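Local structure of racemase (Pseudovibrio sp. JE062, 3MKC) at residues 138-143 with 336-340; 170-174 with 361-365; 177-181 with 194-198; 317-322 with 350-355. The protein belongs to the enolase superfamily, pairing an N-terminal alpha+beta domain with a C-terminal domain built as a TIM-type barrel. All blocks are in the same frame, centred on the assembly; numbering follows the deposited sequence.

Contact 1 of 4, residues 138-143 with 336-340; sequences VHPYLT and PYFEY
Pro-140 and Phe-338 form the tight centre of this contact, with CB of the proline over one face of the ring, 3.7 Å from its centroid. The benzyl group sets out away from residues 138-143, but chi1 of 67° puts CG between the backbone N and the carbonyl carbon and swings the ring back beneath the proline. The same Pro-140 CB lies 3.4 Å from Tyr-340 CB. Across the sheet, the Tyr-141 ring covers the backbone of Glu-339, whose CA stands 3.8 Å from the ring centroid. Between these two faces the backbones pair as parallel strands: Tyr-141 N donates to Phe-338 O (2.9 Å) and Tyr-340 N to Tyr-141 O (3.1 Å). Beyond Tyr-141, the extended Glu-339 side chain reaches Thr-143, whose OG1 donates a short 2.5 Å bond to OE2 on its anti side. Asn-315 N holds the other carboxylate oxygen, and the Tyr-141 hydroxyl bonds to Lys-177. The opposite end is looser. There Pro-336 is exposed and His-139 partly so, and a water takes the place of a direct backbone bond: it accepts from His-139 N at 2.9 Å and donates to Pro-336 O at 2.8 Å. Joining the first and last strands of the barrel illustrates how a TIM-type barrel closes on itself. Strand 137-143 runs between 339-340 and 175-179, parallel to both, while Phe-366 of the antiparallel strand 366-367 and Gln-329 of helix 319-331 pack against Phe-338.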
loop_
_atom_site.group_PDB
_atom_site.type_symbol
_atom_site.label_atom_id
_atom_site.label_comp_id
_atom_site.label_asym_id
_atom_site.label_seq_id
_atom_site.Cartn_x
_atom_site.Cartn_y
_atom_site.Cartn_z
ATOM N N VAL A 138 6.325 -14.302 -6.037
ATOM C CA VAL A 138 6.083 -13.600 -4.780
ATOM C C VAL A 138 4.752 -14.070 -4.197
ATOM O O VAL A 138 3.866 -14.505 -4.934
ATOM C CB VAL A 138 6.055 -12.064 -4.970
ATOM C CG1 VAL A 138 7.380 -11.594 -5.555
ATOM C CG2 VAL A 138 4.892 -11.660 -5.864
ATOM N N HIS A 139 4.618 -13.993 -2.875
ATOM C CA HIS A 139 3.401 -14.427 -2.199
ATOM C C HIS A 139 2.818 -13.335 -1.330
ATOM O O HIS A 139 3.462 -12.857 -0.393
ATOM C CB HIS A 139 3.688 -15.657 -1.332
ATOM C CG HIS A 139 4.258 -16.806 -2.096
ATOM N ND1 HIS A 139 5.574 -16.845 -2.506
ATOM C CD2 HIS A 139 3.680 -17.933 -2.572
ATOM C CE1 HIS A 139 5.781 -17.947 -3.204
ATOM N NE2 HIS A 139 4.648 -18.625 -3.261
ATOM N N PRO A 140 1.581 -12.922 -1.621
ATOM C CA PRO A 140 0.976 -11.869 -0.812
ATOM C C PRO A 140 0.179 -12.456 0.336
ATOM O O PRO A 140 -0.078 -13.659 0.371
ATOM C CB PRO A 140 0.053 -11.194 -1.798
ATOM C CG PRO A 140 -0.534 -12.408 -2.507
ATOM C CD PRO A 140 0.700 -13.286 -2.750
ATOM N N TYR A 141 -0.178 -11.613 1.295
ATOM C CA TYR A 141 -1.046 -12.068 2.362
ATOM C C TYR A 141 -2.315 -11.337 1.961
ATOM O O TYR A 141 -2.255 -10.221 1.430
ATOM C CB TYR A 141 -0.544 -11.653 3.755
ATOM C CG TYR A 141 -0.689 -10.198 4.145
ATOM C CD1 TYR A 141 -1.935 -9.650 4.451
ATOM C CD2 TYR A 141 0.435 -9.386 4.282
ATOM C CE1 TYR A 141 -2.057 -8.333 4.887
ATOM C CE2 TYR A 141 0.325 -8.069 4.720
ATOM C CZ TYR A 141 -0.923 -7.549 5.020
ATOM O OH TYR A 141 -1.036 -6.250 5.446
ATOM N N LEU A 142 -3.458 -11.974 2.148
ATOM C CA LEU A 142 -4.708 -11.340 1.763
ATOM C C LEU A 142 -5.452 -10.829 2.979
ATOM O O LEU A 142 -5.620 -11.547 3.963
ATOM C CB LEU A 142 -5.584 -12.332 0.994
ATOM C CG LEU A 142 -4.922 -12.945 -0.241
ATOM C CD1 LEU A 142 -5.925 -13.846 -0.955
ATOM C CD2 LEU A 142 -4.437 -11.845 -1.175
ATOM N N THR A 143 -5.890 -9.581 2.910
ATOM C CA THR A 143 -6.630 -8.984 4.007
ATOM C C THR A 143 -8.099 -9.340 3.836
ATOM O O THR A 143 -8.698 -9.051 2.799
ATOM C CB THR A 143 -6.445 -7.463 4.016
ATOM O OG1 THR A 143 -5.046 -7.170 4.115
ATOM C CG2 THR A 143 -7.172 -6.843 5.196
ATOM N N PRO A 336 8.604 -11.773 3.560
ATOM C CA PRO A 336 7.988 -12.962 2.955
ATOM C C PRO A 336 6.662 -12.689 2.255
ATOM O O PRO A 336 6.286 -13.404 1.324
ATOM C CB PRO A 336 7.786 -13.906 4.144
ATOM C CG PRO A 336 8.772 -13.432 5.163
ATOM C CD PRO A 336 8.720 -11.938 5.018
ATOM N N TYR A 337 5.945 -11.674 2.721
ATOM C CA TYR A 337 4.649 -11.332 2.150
ATOM C C TYR A 337 4.517 -9.824 1.962
ATOM O O TYR A 337 5.395 -9.056 2.361
ATOM C CB TYR A 337 3.523 -11.792 3.081
ATOM C CG TYR A 337 3.661 -13.212 3.590
ATOM C CD1 TYR A 337 3.536 -14.297 2.726
ATOM C CD2 TYR A 337 3.898 -13.466 4.944
ATOM C CE1 TYR A 337 3.638 -15.601 3.194
ATOM C CE2 TYR A 337 4.002 -14.770 5.424
ATOM C CZ TYR A 337 3.869 -15.832 4.542
ATOM O OH TYR A 337 3.962 -17.123 5.001
ATOM N N PHE A 338 3.407 -9.427 1.341
ATOM C CA PHE A 338 3.067 -8.027 1.107
ATOM C C PHE A 338 1.540 -7.981 1.030
ATOM O O PHE A 338 0.913 -8.972 0.639
ATOM C CB PHE A 338 3.719 -7.507 -0.181
ATOM C CG PHE A 338 3.196 -8.135 -1.441
ATOM C CD1 PHE A 338 2.410 -7.400 -2.320
ATOM C CD2 PHE A 338 3.502 -9.452 -1.756
ATOM C CE1 PHE A 338 1.932 -7.966 -3.499
ATOM C CE2 PHE A 338 3.028 -10.032 -2.937
ATOM C CZ PHE A 338 2.242 -9.286 -3.806
ATOM N N GLU A 339 0.933 -6.862 1.419
ATOM C CA GLU A 339 -0.525 -6.792 1.406
ATOM C C GLU A 339 -1.114 -6.717 0.014
ATOM O O GLU A 339 -0.665 -5.941 -0.829
ATOM C CB GLU A 339 -1.048 -5.615 2.233
ATOM C CG GLU A 339 -2.575 -5.505 2.207
ATOM C CD GLU A 339 -3.132 -4.512 3.210
ATOM O OE1 GLU A 339 -2.532 -3.431 3.379
ATOM O OE2 GLU A 339 -4.183 -4.804 3.819
ATOM N N TYR A 340 -2.137 -7.534 -0.205
ATOM C CA TYR A 340 -2.814 -7.580 -1.483
ATOM C C TYR A 340 -4.296 -7.844 -1.251
ATOM O O TYR A 340 -4.669 -8.626 -0.378
ATOM C CB TYR A 340 -2.229 -8.699 -2.337
ATOM C CG TYR A 340 -2.573 -8.600 -3.803
ATOM C CD1 TYR A 340 -1.792 -7.841 -4.672
ATOM C CD2 TYR A 340 -3.673 -9.278 -4.325
ATOM C CE1 TYR A 340 -2.095 -7.762 -6.029
ATOM C CE2 TYR A 340 -3.988 -9.206 -5.680
ATOM C CZ TYR A 340 -3.195 -8.448 -6.523
ATOM O OH TYR A 340 -3.501 -8.373 -7.855
HETATM O O HOH W 1 6.615 -12.548 -1.293
#

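Contact 2 of 4, residues 170-174 with 361-365; sequences AHNIR and LVDGG
Two torsions bring Arg-174 and Asp-363 together: the aspartate carboxyl carbon CG stands trans to its own backbone N (chi1 -176°), and the arginine chain bends at chi2 (-63°), placing the two charged ends within reach of each other. Each loop holds a classical motif. Residues 362-365 form a type I' beta turn, closed by bonds in both directions between Val-362 and Gly-365, and Asn-172, with positive phi, is the C-prime residue of the Schellman motif that ends helix 154-170. Both lie near the N-terminal ends of the barrel strands, away from the end at which TIM barrels carry their active sites. The salt bridge is a long one, NH2 of Arg-174 to OD2 of Asp-363 at 3.5 Å. The oxygen comes in at the edge of the guanidinium, near its plane, but the carboxylate is turned 71° from that plane, a geometry that gives a single-point rather than a two-pronged pairing. Asp-363 is exposed and Arg-174 partly so, and solvent probably weakens the attraction further. Deeper in, the backbones carry the packing: Gly-364 CA sits 3.6 Å from Asn-172 O. Below them, CD1 of Ile-173 presses closely on CD2 of Leu-361 (3.5 Å), the two side chains crossing at about a right angle and continuing onto Leu-142 and Pro-140 of strand 137-143. No direct hydrogen bond links the loops; a water does so, accepting from Arg-174 N at 2.7 Å and donating to Gly-364 O at 2.9 Å.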
loop_
_atom_site.group_PDB
_atom_site.type_symbol
_atom_site.label_atom_id
_atom_site.label_comp_id
_atom_site.label_asym_id
_atom_site.label_seq_id
_atom_site.Cartn_x
_atom_site.Cartn_y
_atom_site.Cartn_z
ATOM N N ALA A 170 -8.433 -23.196 0.783
ATOM C CA ALA A 170 -8.777 -23.914 -0.438
ATOM C C ALA A 170 -7.947 -23.418 -1.616
ATOM O O ALA A 170 -7.697 -24.164 -2.565
ATOM C CB ALA A 170 -10.265 -23.747 -0.740
ATOM N N HIS A 171 -7.524 -22.155 -1.556
ATOM C CA HIS A 171 -6.718 -21.564 -2.623
ATOM C C HIS A 171 -5.248 -21.503 -2.229
ATOM O O HIS A 171 -4.458 -20.798 -2.861
ATOM C CB HIS A 171 -7.194 -20.145 -2.941
ATOM C CG HIS A 171 -8.527 -20.086 -3.616
ATOM N ND1 HIS A 171 -9.683 -20.549 -3.028
ATOM C CD2 HIS A 171 -8.892 -19.584 -4.819
ATOM C CE1 HIS A 171 -10.704 -20.335 -3.839
ATOM N NE2 HIS A 171 -10.250 -19.751 -4.932
ATOM N N ASN A 172 -4.888 -22.237 -1.182
ATOM C CA ASN A 172 -3.511 -22.261 -0.691
ATOM C C ASN A 172 -2.897 -20.877 -0.492
ATOM O O ASN A 172 -1.737 -20.650 -0.846
ATOM C CB ASN A 172 -2.617 -23.077 -1.628
ATOM C CG ASN A 172 -2.991 -24.546 -1.654
ATOM O OD1 ASN A 172 -3.152 -25.177 -0.609
ATOM N ND2 ASN A 172 -3.123 -25.100 -2.850
ATOM N N ILE A 173 -3.672 -19.952 0.064
ATOM C CA ILE A 173 -3.163 -18.613 0.343
ATOM C C ILE A 173 -2.200 -18.797 1.516
ATOM O O ILE A 173 -2.564 -19.382 2.538
ATOM C CB ILE A 173 -4.299 -17.647 0.753
ATOM C CG1 ILE A 173 -5.301 -17.507 -0.397
ATOM C CG2 ILE A 173 -3.726 -16.289 1.129
ATOM C CD1 ILE A 173 -4.678 -17.066 -1.706
ATOM N N ARG A 174 -0.976 -18.301 1.366
ATOM C CA ARG A 174 0.039 -18.464 2.400
ATOM C C ARG A 174 -0.169 -17.670 3.687
ATOM O O ARG A 174 0.370 -18.038 4.729
ATOM C CB ARG A 174 1.416 -18.130 1.822
ATOM C CG ARG A 174 1.748 -18.862 0.537
ATOM C CD ARG A 174 1.813 -20.364 0.750
ATOM N NE ARG A 174 2.162 -21.079 -0.475
ATOM C CZ ARG A 174 3.366 -21.071 -1.039
ATOM N NH1 ARG A 174 4.362 -20.385 -0.492
ATOM N NH2 ARG A 174 3.575 -21.752 -2.162
ATOM N N LEU A 361 -3.387 -15.207 -9.570
ATOM C CA LEU A 361 -2.783 -15.750 -8.362
ATOM C C LEU A 361 -2.738 -17.264 -8.534
ATOM O O LEU A 361 -3.780 -17.920 -8.597
ATOM C CB LEU A 361 -3.627 -15.380 -7.143
ATOM C CG LEU A 361 -3.012 -15.686 -5.779
ATOM C CD1 LEU A 361 -1.773 -14.822 -5.575
ATOM C CD2 LEU A 361 -4.030 -15.423 -4.683
ATOM N N VAL A 362 -1.532 -17.812 -8.629
ATOM C CA VAL A 362 -1.355 -19.248 -8.818
ATOM C C VAL A 362 -0.681 -19.900 -7.616
ATOM O O VAL A 362 0.441 -19.542 -7.256
ATOM C CB VAL A 362 -0.502 -19.538 -10.075
ATOM C CG1 VAL A 362 -0.300 -21.033 -10.234
ATOM C CG2 VAL A 362 -1.179 -18.955 -11.315
ATOM N N ASP A 363 -1.368 -20.861 -7.007
ATOM C CA ASP A 363 -0.839 -21.564 -5.844
ATOM C C ASP A 363 -0.467 -20.543 -4.770
ATOM O O ASP A 363 0.543 -20.682 -4.081
ATOM C CB ASP A 363 0.385 -22.394 -6.255
ATOM C CG ASP A 363 0.938 -23.237 -5.118
ATOM O OD1 ASP A 363 0.140 -23.835 -4.367
ATOM O OD2 ASP A 363 2.180 -23.312 -4.983
ATOM N N GLY A 364 -1.300 -19.510 -4.647
ATOM C CA GLY A 364 -1.072 -18.467 -3.661
ATOM C C GLY A 364 0.081 -17.529 -3.971
ATOM O O GLY A 364 0.554 -16.819 -3.084
ATOM N N GLY A 365 0.532 -17.507 -5.221
ATOM C CA GLY A 365 1.642 -16.642 -5.575
ATOM C C GLY A 365 1.561 -16.047 -6.966
ATOM O O GLY A 365 0.841 -16.555 -7.831
HETATM O O HOH W 2 -0.514 -16.333 -0.485
#

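Contact 3 of 4, residues 177-181 with 194-198; sequences KVCVP and YLREL
Tyr-194 reaches from helix 188-202 to Cys-179 at the end of strand 175-179, within one beta-alpha-beta unit of the barrel. The segment axes of strand and helix pass 10.6 Å apart at 145°, so the chain returns roughly antiparallel to the strand it has just left, and the side chains of both elements fill the space between them. From CB, which points to the strand, the tyrosine continues with CG trans to the backbone N (chi1 174°), a course that carries the ring straight across. Further out, CE2 comes within 4.2 Å of Val-180 CG2 and approaches the carbonyl of Cys-179, which lies near the ring plane at the edge. CZ has CD1 of Leu-198, one helical turn on, 3.5 Å away over one face, and Pro-181 CD 4.4 Å away. At the tip, OH donates to Cys-179 O at 2.9 Å, almost in line with the carbonyl bond. Alongside this polar reach runs a purely apolar patch: Val-178 touches Leu-198 CD1 through CG2 (4.0 Å), the two side chains sliding past each other in opposite directions, and Leu-195 CD2 lies 4.2 Å from Val-178 CG2. Trp-186 of the preceding loop and Tyr-161 of helix 154-170 adjoin the Tyr-194 ring. Every touching residue is buried, and the tyrosine's is the only hydrogen bond between the two segments. Cys-179 is the last residue of its strand, and its carbonyl and amide are both met by tyrosine hydroxyls, from Tyr-194 and Tyr-161 respectively; side-chain chemistry thus satisfies backbone groups buried at the end of the strand.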
loop_
_atom_site.group_PDB
_atom_site.type_symbol
_atom_site.label_atom_id
_atom_site.label_comp_id
_atom_site.label_asym_id
_atom_site.label_seq_id
_atom_site.Cartn_x
_atom_site.Cartn_y
_atom_site.Cartn_z
ATOM N N LYS A 177 -4.921 -11.697 6.810
ATOM C CA LYS A 177 -5.016 -10.752 7.908
ATOM C C LYS A 177 -6.479 -10.568 8.257
ATOM O O LYS A 177 -7.310 -10.373 7.375
ATOM C CB LYS A 177 -4.420 -9.396 7.520
ATOM C CG LYS A 177 -4.429 -8.392 8.668
ATOM C CD LYS A 177 -3.582 -7.162 8.363
ATOM C CE LYS A 177 -4.240 -6.252 7.333
ATOM N NZ LYS A 177 -3.394 -5.061 7.027
ATOM N N VAL A 178 -6.789 -10.655 9.543
ATOM C CA VAL A 178 -8.152 -10.472 10.020
ATOM C C VAL A 178 -8.159 -9.173 10.808
ATOM O O VAL A 178 -7.100 -8.654 11.149
ATOM C CB VAL A 178 -8.580 -11.624 10.940
ATOM C CG1 VAL A 178 -8.536 -12.939 10.172
ATOM C CG2 VAL A 178 -7.663 -11.683 12.154
ATOM N N CYS A 179 -9.344 -8.641 11.090
ATOM C CA CYS A 179 -9.445 -7.396 11.839
ATOM C C CYS A 179 -10.408 -7.531 13.000
ATOM O O CYS A 179 -11.274 -8.408 13.005
ATOM C CB CYS A 179 -9.963 -6.268 10.946
ATOM S SG CYS A 179 -9.209 -6.147 9.325
ATOM N N VAL A 180 -10.247 -6.656 13.987
ATOM C CA VAL A 180 -11.141 -6.621 15.132
ATOM C C VAL A 180 -12.061 -5.454 14.796
ATOM O O VAL A 180 -11.617 -4.307 14.735
ATOM C CB VAL A 180 -10.390 -6.306 16.449
ATOM C CG1 VAL A 180 -11.379 -6.208 17.604
ATOM C CG2 VAL A 180 -9.370 -7.392 16.745
ATOM N N PRO A 181 -13.350 -5.727 14.541
ATOM C CA PRO A 181 -14.305 -4.667 14.207
ATOM C C PRO A 181 -14.204 -3.442 15.121
ATOM O O PRO A 181 -14.238 -3.560 16.342
ATOM C CB PRO A 181 -15.649 -5.376 14.321
ATOM C CG PRO A 181 -15.317 -6.751 13.834
ATOM C CD PRO A 181 -14.022 -7.038 14.578
ATOM N N TYR A 194 -11.599 -14.279 20.552
ATOM C CA TYR A 194 -11.877 -14.094 19.135
ATOM C C TYR A 194 -10.742 -14.602 18.250
ATOM O O TYR A 194 -10.947 -15.426 17.358
ATOM C CB TYR A 194 -12.108 -12.602 18.891
ATOM C CG TYR A 194 -12.283 -12.170 17.458
ATOM C CD1 TYR A 194 -13.370 -12.597 16.705
ATOM C CD2 TYR A 194 -11.389 -11.272 16.874
ATOM C CE1 TYR A 194 -13.571 -12.133 15.407
ATOM C CE2 TYR A 194 -11.581 -10.803 15.583
ATOM C CZ TYR A 194 -12.671 -11.234 14.856
ATOM O OH TYR A 194 -12.867 -10.755 13.584
ATOM N N LEU A 195 -9.540 -14.100 18.500
ATOM C CA LEU A 195 -8.386 -14.489 17.713
ATOM C C LEU A 195 -8.073 -15.964 17.883
ATOM O O LEU A 195 -7.566 -16.602 16.972
ATOM C CB LEU A 195 -7.183 -13.629 18.104
ATOM C CG LEU A 195 -7.396 -12.129 17.857
ATOM C CD1 LEU A 195 -6.152 -11.353 18.278
ATOM C CD2 LEU A 195 -7.694 -11.883 16.384
ATOM N N ARG A 196 -8.379 -16.513 19.052
ATOM C CA ARG A 196 -8.124 -17.925 19.282
ATOM C C ARG A 196 -9.070 -18.760 18.432
ATOM O O ARG A 196 -8.691 -19.814 17.911
ATOM C CB ARG A 196 -8.304 -18.264 20.761
ATOM C CG ARG A 196 -7.119 -17.866 21.611
ATOM C CD ARG A 196 -7.382 -18.057 23.096
ATOM N NE ARG A 196 -6.174 -17.794 23.866
ATOM C CZ ARG A 196 -5.055 -18.494 23.729
ATOM N NH1 ARG A 196 -5.006 -19.497 22.862
ATOM N NH2 ARG A 196 -3.979 -18.186 24.442
ATOM N N GLU A 197 -10.301 -18.283 18.281
ATOM C CA GLU A 197 -11.288 -19.009 17.488
ATOM C C GLU A 197 -10.953 -18.944 16.007
ATOM O O GLU A 197 -11.077 -19.938 15.295
ATOM C CB GLU A 197 -12.693 -18.450 17.730
ATOM C CG GLU A 197 -13.173 -18.641 19.155
ATOM C CD GLU A 197 -13.146 -20.096 19.585
ATOM O OE1 GLU A 197 -13.916 -20.901 19.017
ATOM O OE2 GLU A 197 -12.351 -20.435 20.489
ATOM N N LEU A 198 -10.520 -17.776 15.546
ATOM C CA LEU A 198 -10.175 -17.615 14.141
ATOM C C LEU A 198 -8.950 -18.442 13.792
ATOM O O LEU A 198 -8.882 -19.041 12.716
ATOM C CB LEU A 198 -9.925 -16.140 13.820
ATOM C CG LEU A 198 -11.134 -15.218 13.978
ATOM C CD1 LEU A 198 -10.782 -13.816 13.504
ATOM C CD2 LEU A 198 -12.301 -15.763 13.164
#

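Contact 4 of 4, residues 317-322 with 350-355; sequences KTGITS and LRKYLV
Leu-350 begins the contact with CG 4.1 Å from Thr-318 CG2, the methyl of a residue that serves as N-cap of helix 319-331. In this cap OG1 of Thr-318 accepts from Ile-320 N at 3.2 Å, with a nearly straight N-H...O angle of 166°, and is also bonded to Glu-47. Segment 350-355, from helix 349-353 onward, packs around this capped end. Arg-351 follows and buries the most surface. CG trans to the backbone N (chi1 168°) and a bend at chi2 (66°) fold its chain over the start of the other helix: CD packs 3.5 Å from Lys-317 O, and one guanidinium face lies over Gly-319 CA and Ser-322 CB. Ser-322 OG stands 3.1 Å from NH2, whose clear partner is Glu-358 in a salt bridge. That carboxylate probably helps to offset a buried positive charge placed near a helix N terminus, where the helix dipole would disfavour it. Past the outward-facing Lys-352 and Tyr-353, Leu-354 points back to the other segment, and its CD2 comes 3.7 Å from Thr-318 OG1, close to the capping bond. Thr-31 of strand 29-38 touches both Leu-354 and Thr-318, so the packing ties the barrel's C-terminal part to strands 29-38 and 43-48 of the N-terminal region. Val-355 ends the walk with two carbon pairs packed more tightly than is usual. Its CG1 presses on Ile-320 CG1, the side chains crossing at about a right angle, while its CG2 rests only 3.4 Å from Gly-319 CA.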
loop_
_atom_site.group_PDB
_atom_site.type_symbol
_atom_site.label_atom_id
_atom_site.label_comp_id
_atom_site.label_asym_id
_atom_site.label_seq_id
_atom_site.Cartn_x
_atom_site.Cartn_y
_atom_site.Cartn_z
ATOM N N LYS A 317 -6.598 -0.055 -2.346
ATOM C CA LYS A 317 -7.131 0.899 -3.311
ATOM C C LYS A 317 -7.692 0.110 -4.488
ATOM O O LYS A 317 -8.520 -0.774 -4.293
ATOM C CB LYS A 317 -6.045 1.855 -3.810
ATOM C CG LYS A 317 -6.003 3.214 -3.131
ATOM C CD LYS A 317 -7.358 3.916 -3.103
ATOM C CE LYS A 317 -7.178 5.382 -2.748
ATOM N NZ LYS A 317 -8.425 6.058 -2.304
ATOM N N THR A 318 -7.228 0.416 -5.696
ATOM C CA THR A 318 -7.718 -0.285 -6.881
ATOM C C THR A 318 -6.660 -1.175 -7.509
ATOM O O THR A 318 -5.619 -1.439 -6.907
ATOM C CB THR A 318 -8.226 0.698 -7.953
ATOM O OG1 THR A 318 -7.118 1.320 -8.609
ATOM C CG2 THR A 318 -9.103 1.764 -7.318
ATOM N N GLY A 319 -6.934 -1.638 -8.726
ATOM C CA GLY A 319 -5.994 -2.499 -9.416
ATOM C C GLY A 319 -4.698 -1.792 -9.764
ATOM O O GLY A 319 -3.689 -2.436 -10.047
ATOM N N ILE A 320 -4.719 -0.463 -9.748
ATOM C CA ILE A 320 -3.521 0.301 -10.070
ATOM C C ILE A 320 -2.444 0.089 -9.004
ATOM O O ILE A 320 -1.280 -0.161 -9.317
ATOM C CB ILE A 320 -3.836 1.803 -10.183
ATOM C CG1 ILE A 320 -4.872 2.031 -11.293
ATOM C CG2 ILE A 320 -2.564 2.579 -10.488
ATOM C CD1 ILE A 320 -5.233 3.493 -11.512
ATOM N N THR A 321 -2.841 0.191 -7.742
ATOM C CA THR A 321 -1.897 -0.002 -6.649
ATOM C C THR A 321 -1.535 -1.482 -6.498
ATOM O O THR A 321 -0.394 -1.815 -6.171
ATOM C CB THR A 321 -2.469 0.554 -5.328
ATOM O OG1 THR A 321 -2.639 1.973 -5.453
ATOM C CG2 THR A 321 -1.530 0.262 -4.159
ATOM N N SER A 322 -2.492 -2.375 -6.743
ATOM C CA SER A 322 -2.199 -3.804 -6.637
ATOM C C SER A 322 -1.095 -4.184 -7.624
ATOM O O SER A 322 -0.259 -5.040 -7.331
ATOM C CB SER A 322 -3.450 -4.643 -6.915
ATOM O OG SER A 322 -4.327 -4.641 -5.800
ATOM N N LEU A 350 -14.898 -0.927 -7.626
ATOM C CA LEU A 350 -13.774 -0.129 -8.099
ATOM C C LEU A 350 -12.500 -0.968 -8.200
ATOM O O LEU A 350 -11.801 -0.941 -9.216
ATOM C CB LEU A 350 -13.556 1.049 -7.149
ATOM C CG LEU A 350 -13.101 2.352 -7.791
ATOM C CD1 LEU A 350 -14.070 2.753 -8.898
ATOM C CD2 LEU A 350 -13.035 3.429 -6.724
ATOM N N ARG A 351 -12.203 -1.711 -7.140
ATOM C CA ARG A 351 -11.023 -2.565 -7.113
ATOM C C ARG A 351 -11.113 -3.636 -8.197
ATOM O O ARG A 351 -10.103 -4.047 -8.770
ATOM C CB ARG A 351 -10.898 -3.246 -5.749
ATOM C CG ARG A 351 -9.876 -4.377 -5.720
ATOM C CD ARG A 351 -8.469 -3.845 -5.919
ATOM N NE ARG A 351 -7.481 -4.918 -6.003
ATOM C CZ ARG A 351 -7.258 -5.652 -7.087
ATOM N NH1 ARG A 351 -7.951 -5.435 -8.197
ATOM N NH2 ARG A 351 -6.341 -6.609 -7.061
ATOM N N LYS A 352 -12.330 -4.085 -8.471
ATOM C CA LYS A 352 -12.550 -5.125 -9.470
ATOM C C LYS A 352 -12.558 -4.691 -10.938
ATOM O O LYS A 352 -11.989 -5.380 -11.787
ATOM C CB LYS A 352 -13.863 -5.850 -9.181
ATOM C CG LYS A 352 -13.903 -6.633 -7.883
ATOM C CD LYS A 352 -15.223 -7.377 -7.792
ATOM C CE LYS A 352 -15.284 -8.299 -6.590
ATOM N NZ LYS A 352 -16.533 -9.102 -6.611
ATOM N N TYR A 353 -13.179 -3.554 -11.240
ATOM C CA TYR A 353 -13.300 -3.113 -12.632
ATOM C C TYR A 353 -12.493 -1.927 -13.172
ATOM O O TYR A 353 -12.387 -1.783 -14.389
ATOM C CB TYR A 353 -14.771 -2.822 -12.946
ATOM C CG TYR A 353 -15.770 -3.768 -12.319
ATOM C CD1 TYR A 353 -15.731 -5.138 -12.579
ATOM C CD2 TYR A 353 -16.781 -3.284 -11.487
ATOM C CE1 TYR A 353 -16.683 -6.006 -12.024
ATOM C CE2 TYR A 353 -17.732 -4.137 -10.929
ATOM C CZ TYR A 353 -17.681 -5.493 -11.202
ATOM O OH TYR A 353 -18.630 -6.327 -10.658
ATOM N N LEU A 354 -11.928 -1.080 -12.314
ATOM C CA LEU A 354 -11.213 0.097 -12.822
ATOM C C LEU A 354 -10.111 -0.139 -13.848
ATOM O O LEU A 354 -10.083 0.523 -14.886
ATOM C CB LEU A 354 -10.655 0.939 -11.675
ATOM C CG LEU A 354 -10.046 2.267 -12.126
ATOM C CD1 LEU A 354 -11.090 3.103 -12.864
ATOM C CD2 LEU A 354 -9.527 3.014 -10.905
ATOM N N VAL A 355 -9.189 -1.054 -13.564
ATOM C CA VAL A 355 -8.118 -1.331 -14.515
ATOM C C VAL A 355 -8.054 -2.800 -14.889
ATOM O O VAL A 355 -8.607 -3.657 -14.193
ATOM C CB VAL A 355 -6.728 -0.909 -13.989
ATOM C CG1 VAL A 355 -6.624 0.608 -13.949
ATOM C CG2 VAL A 355 -6.482 -1.511 -12.620
#

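How the contacts relate
Followed from the N terminus, the chain leaves the N-terminal domain and enters strand 137-143, whose partner in contact 1 arrives nearly two hundred residues later. Helix 154-170 then leads into 170-174, opening contact 2, and strand 175-179 starts contact 3, which closes soon and lies within the spans of both earlier contacts. Contact 4 opens at 317-322, before contact 1 closes at 336-340, and ends at 350-355, so these two cross; contact 2, closing last at 361-365, crosses contact 1 and encloses contact 4. Contacts 1 and 3 share a sheet through neighbouring strands. Together the four tie first barrel strand to last, loop to loop, helix 188-202 to its strand, and the start of helix 319-331 to 350-355.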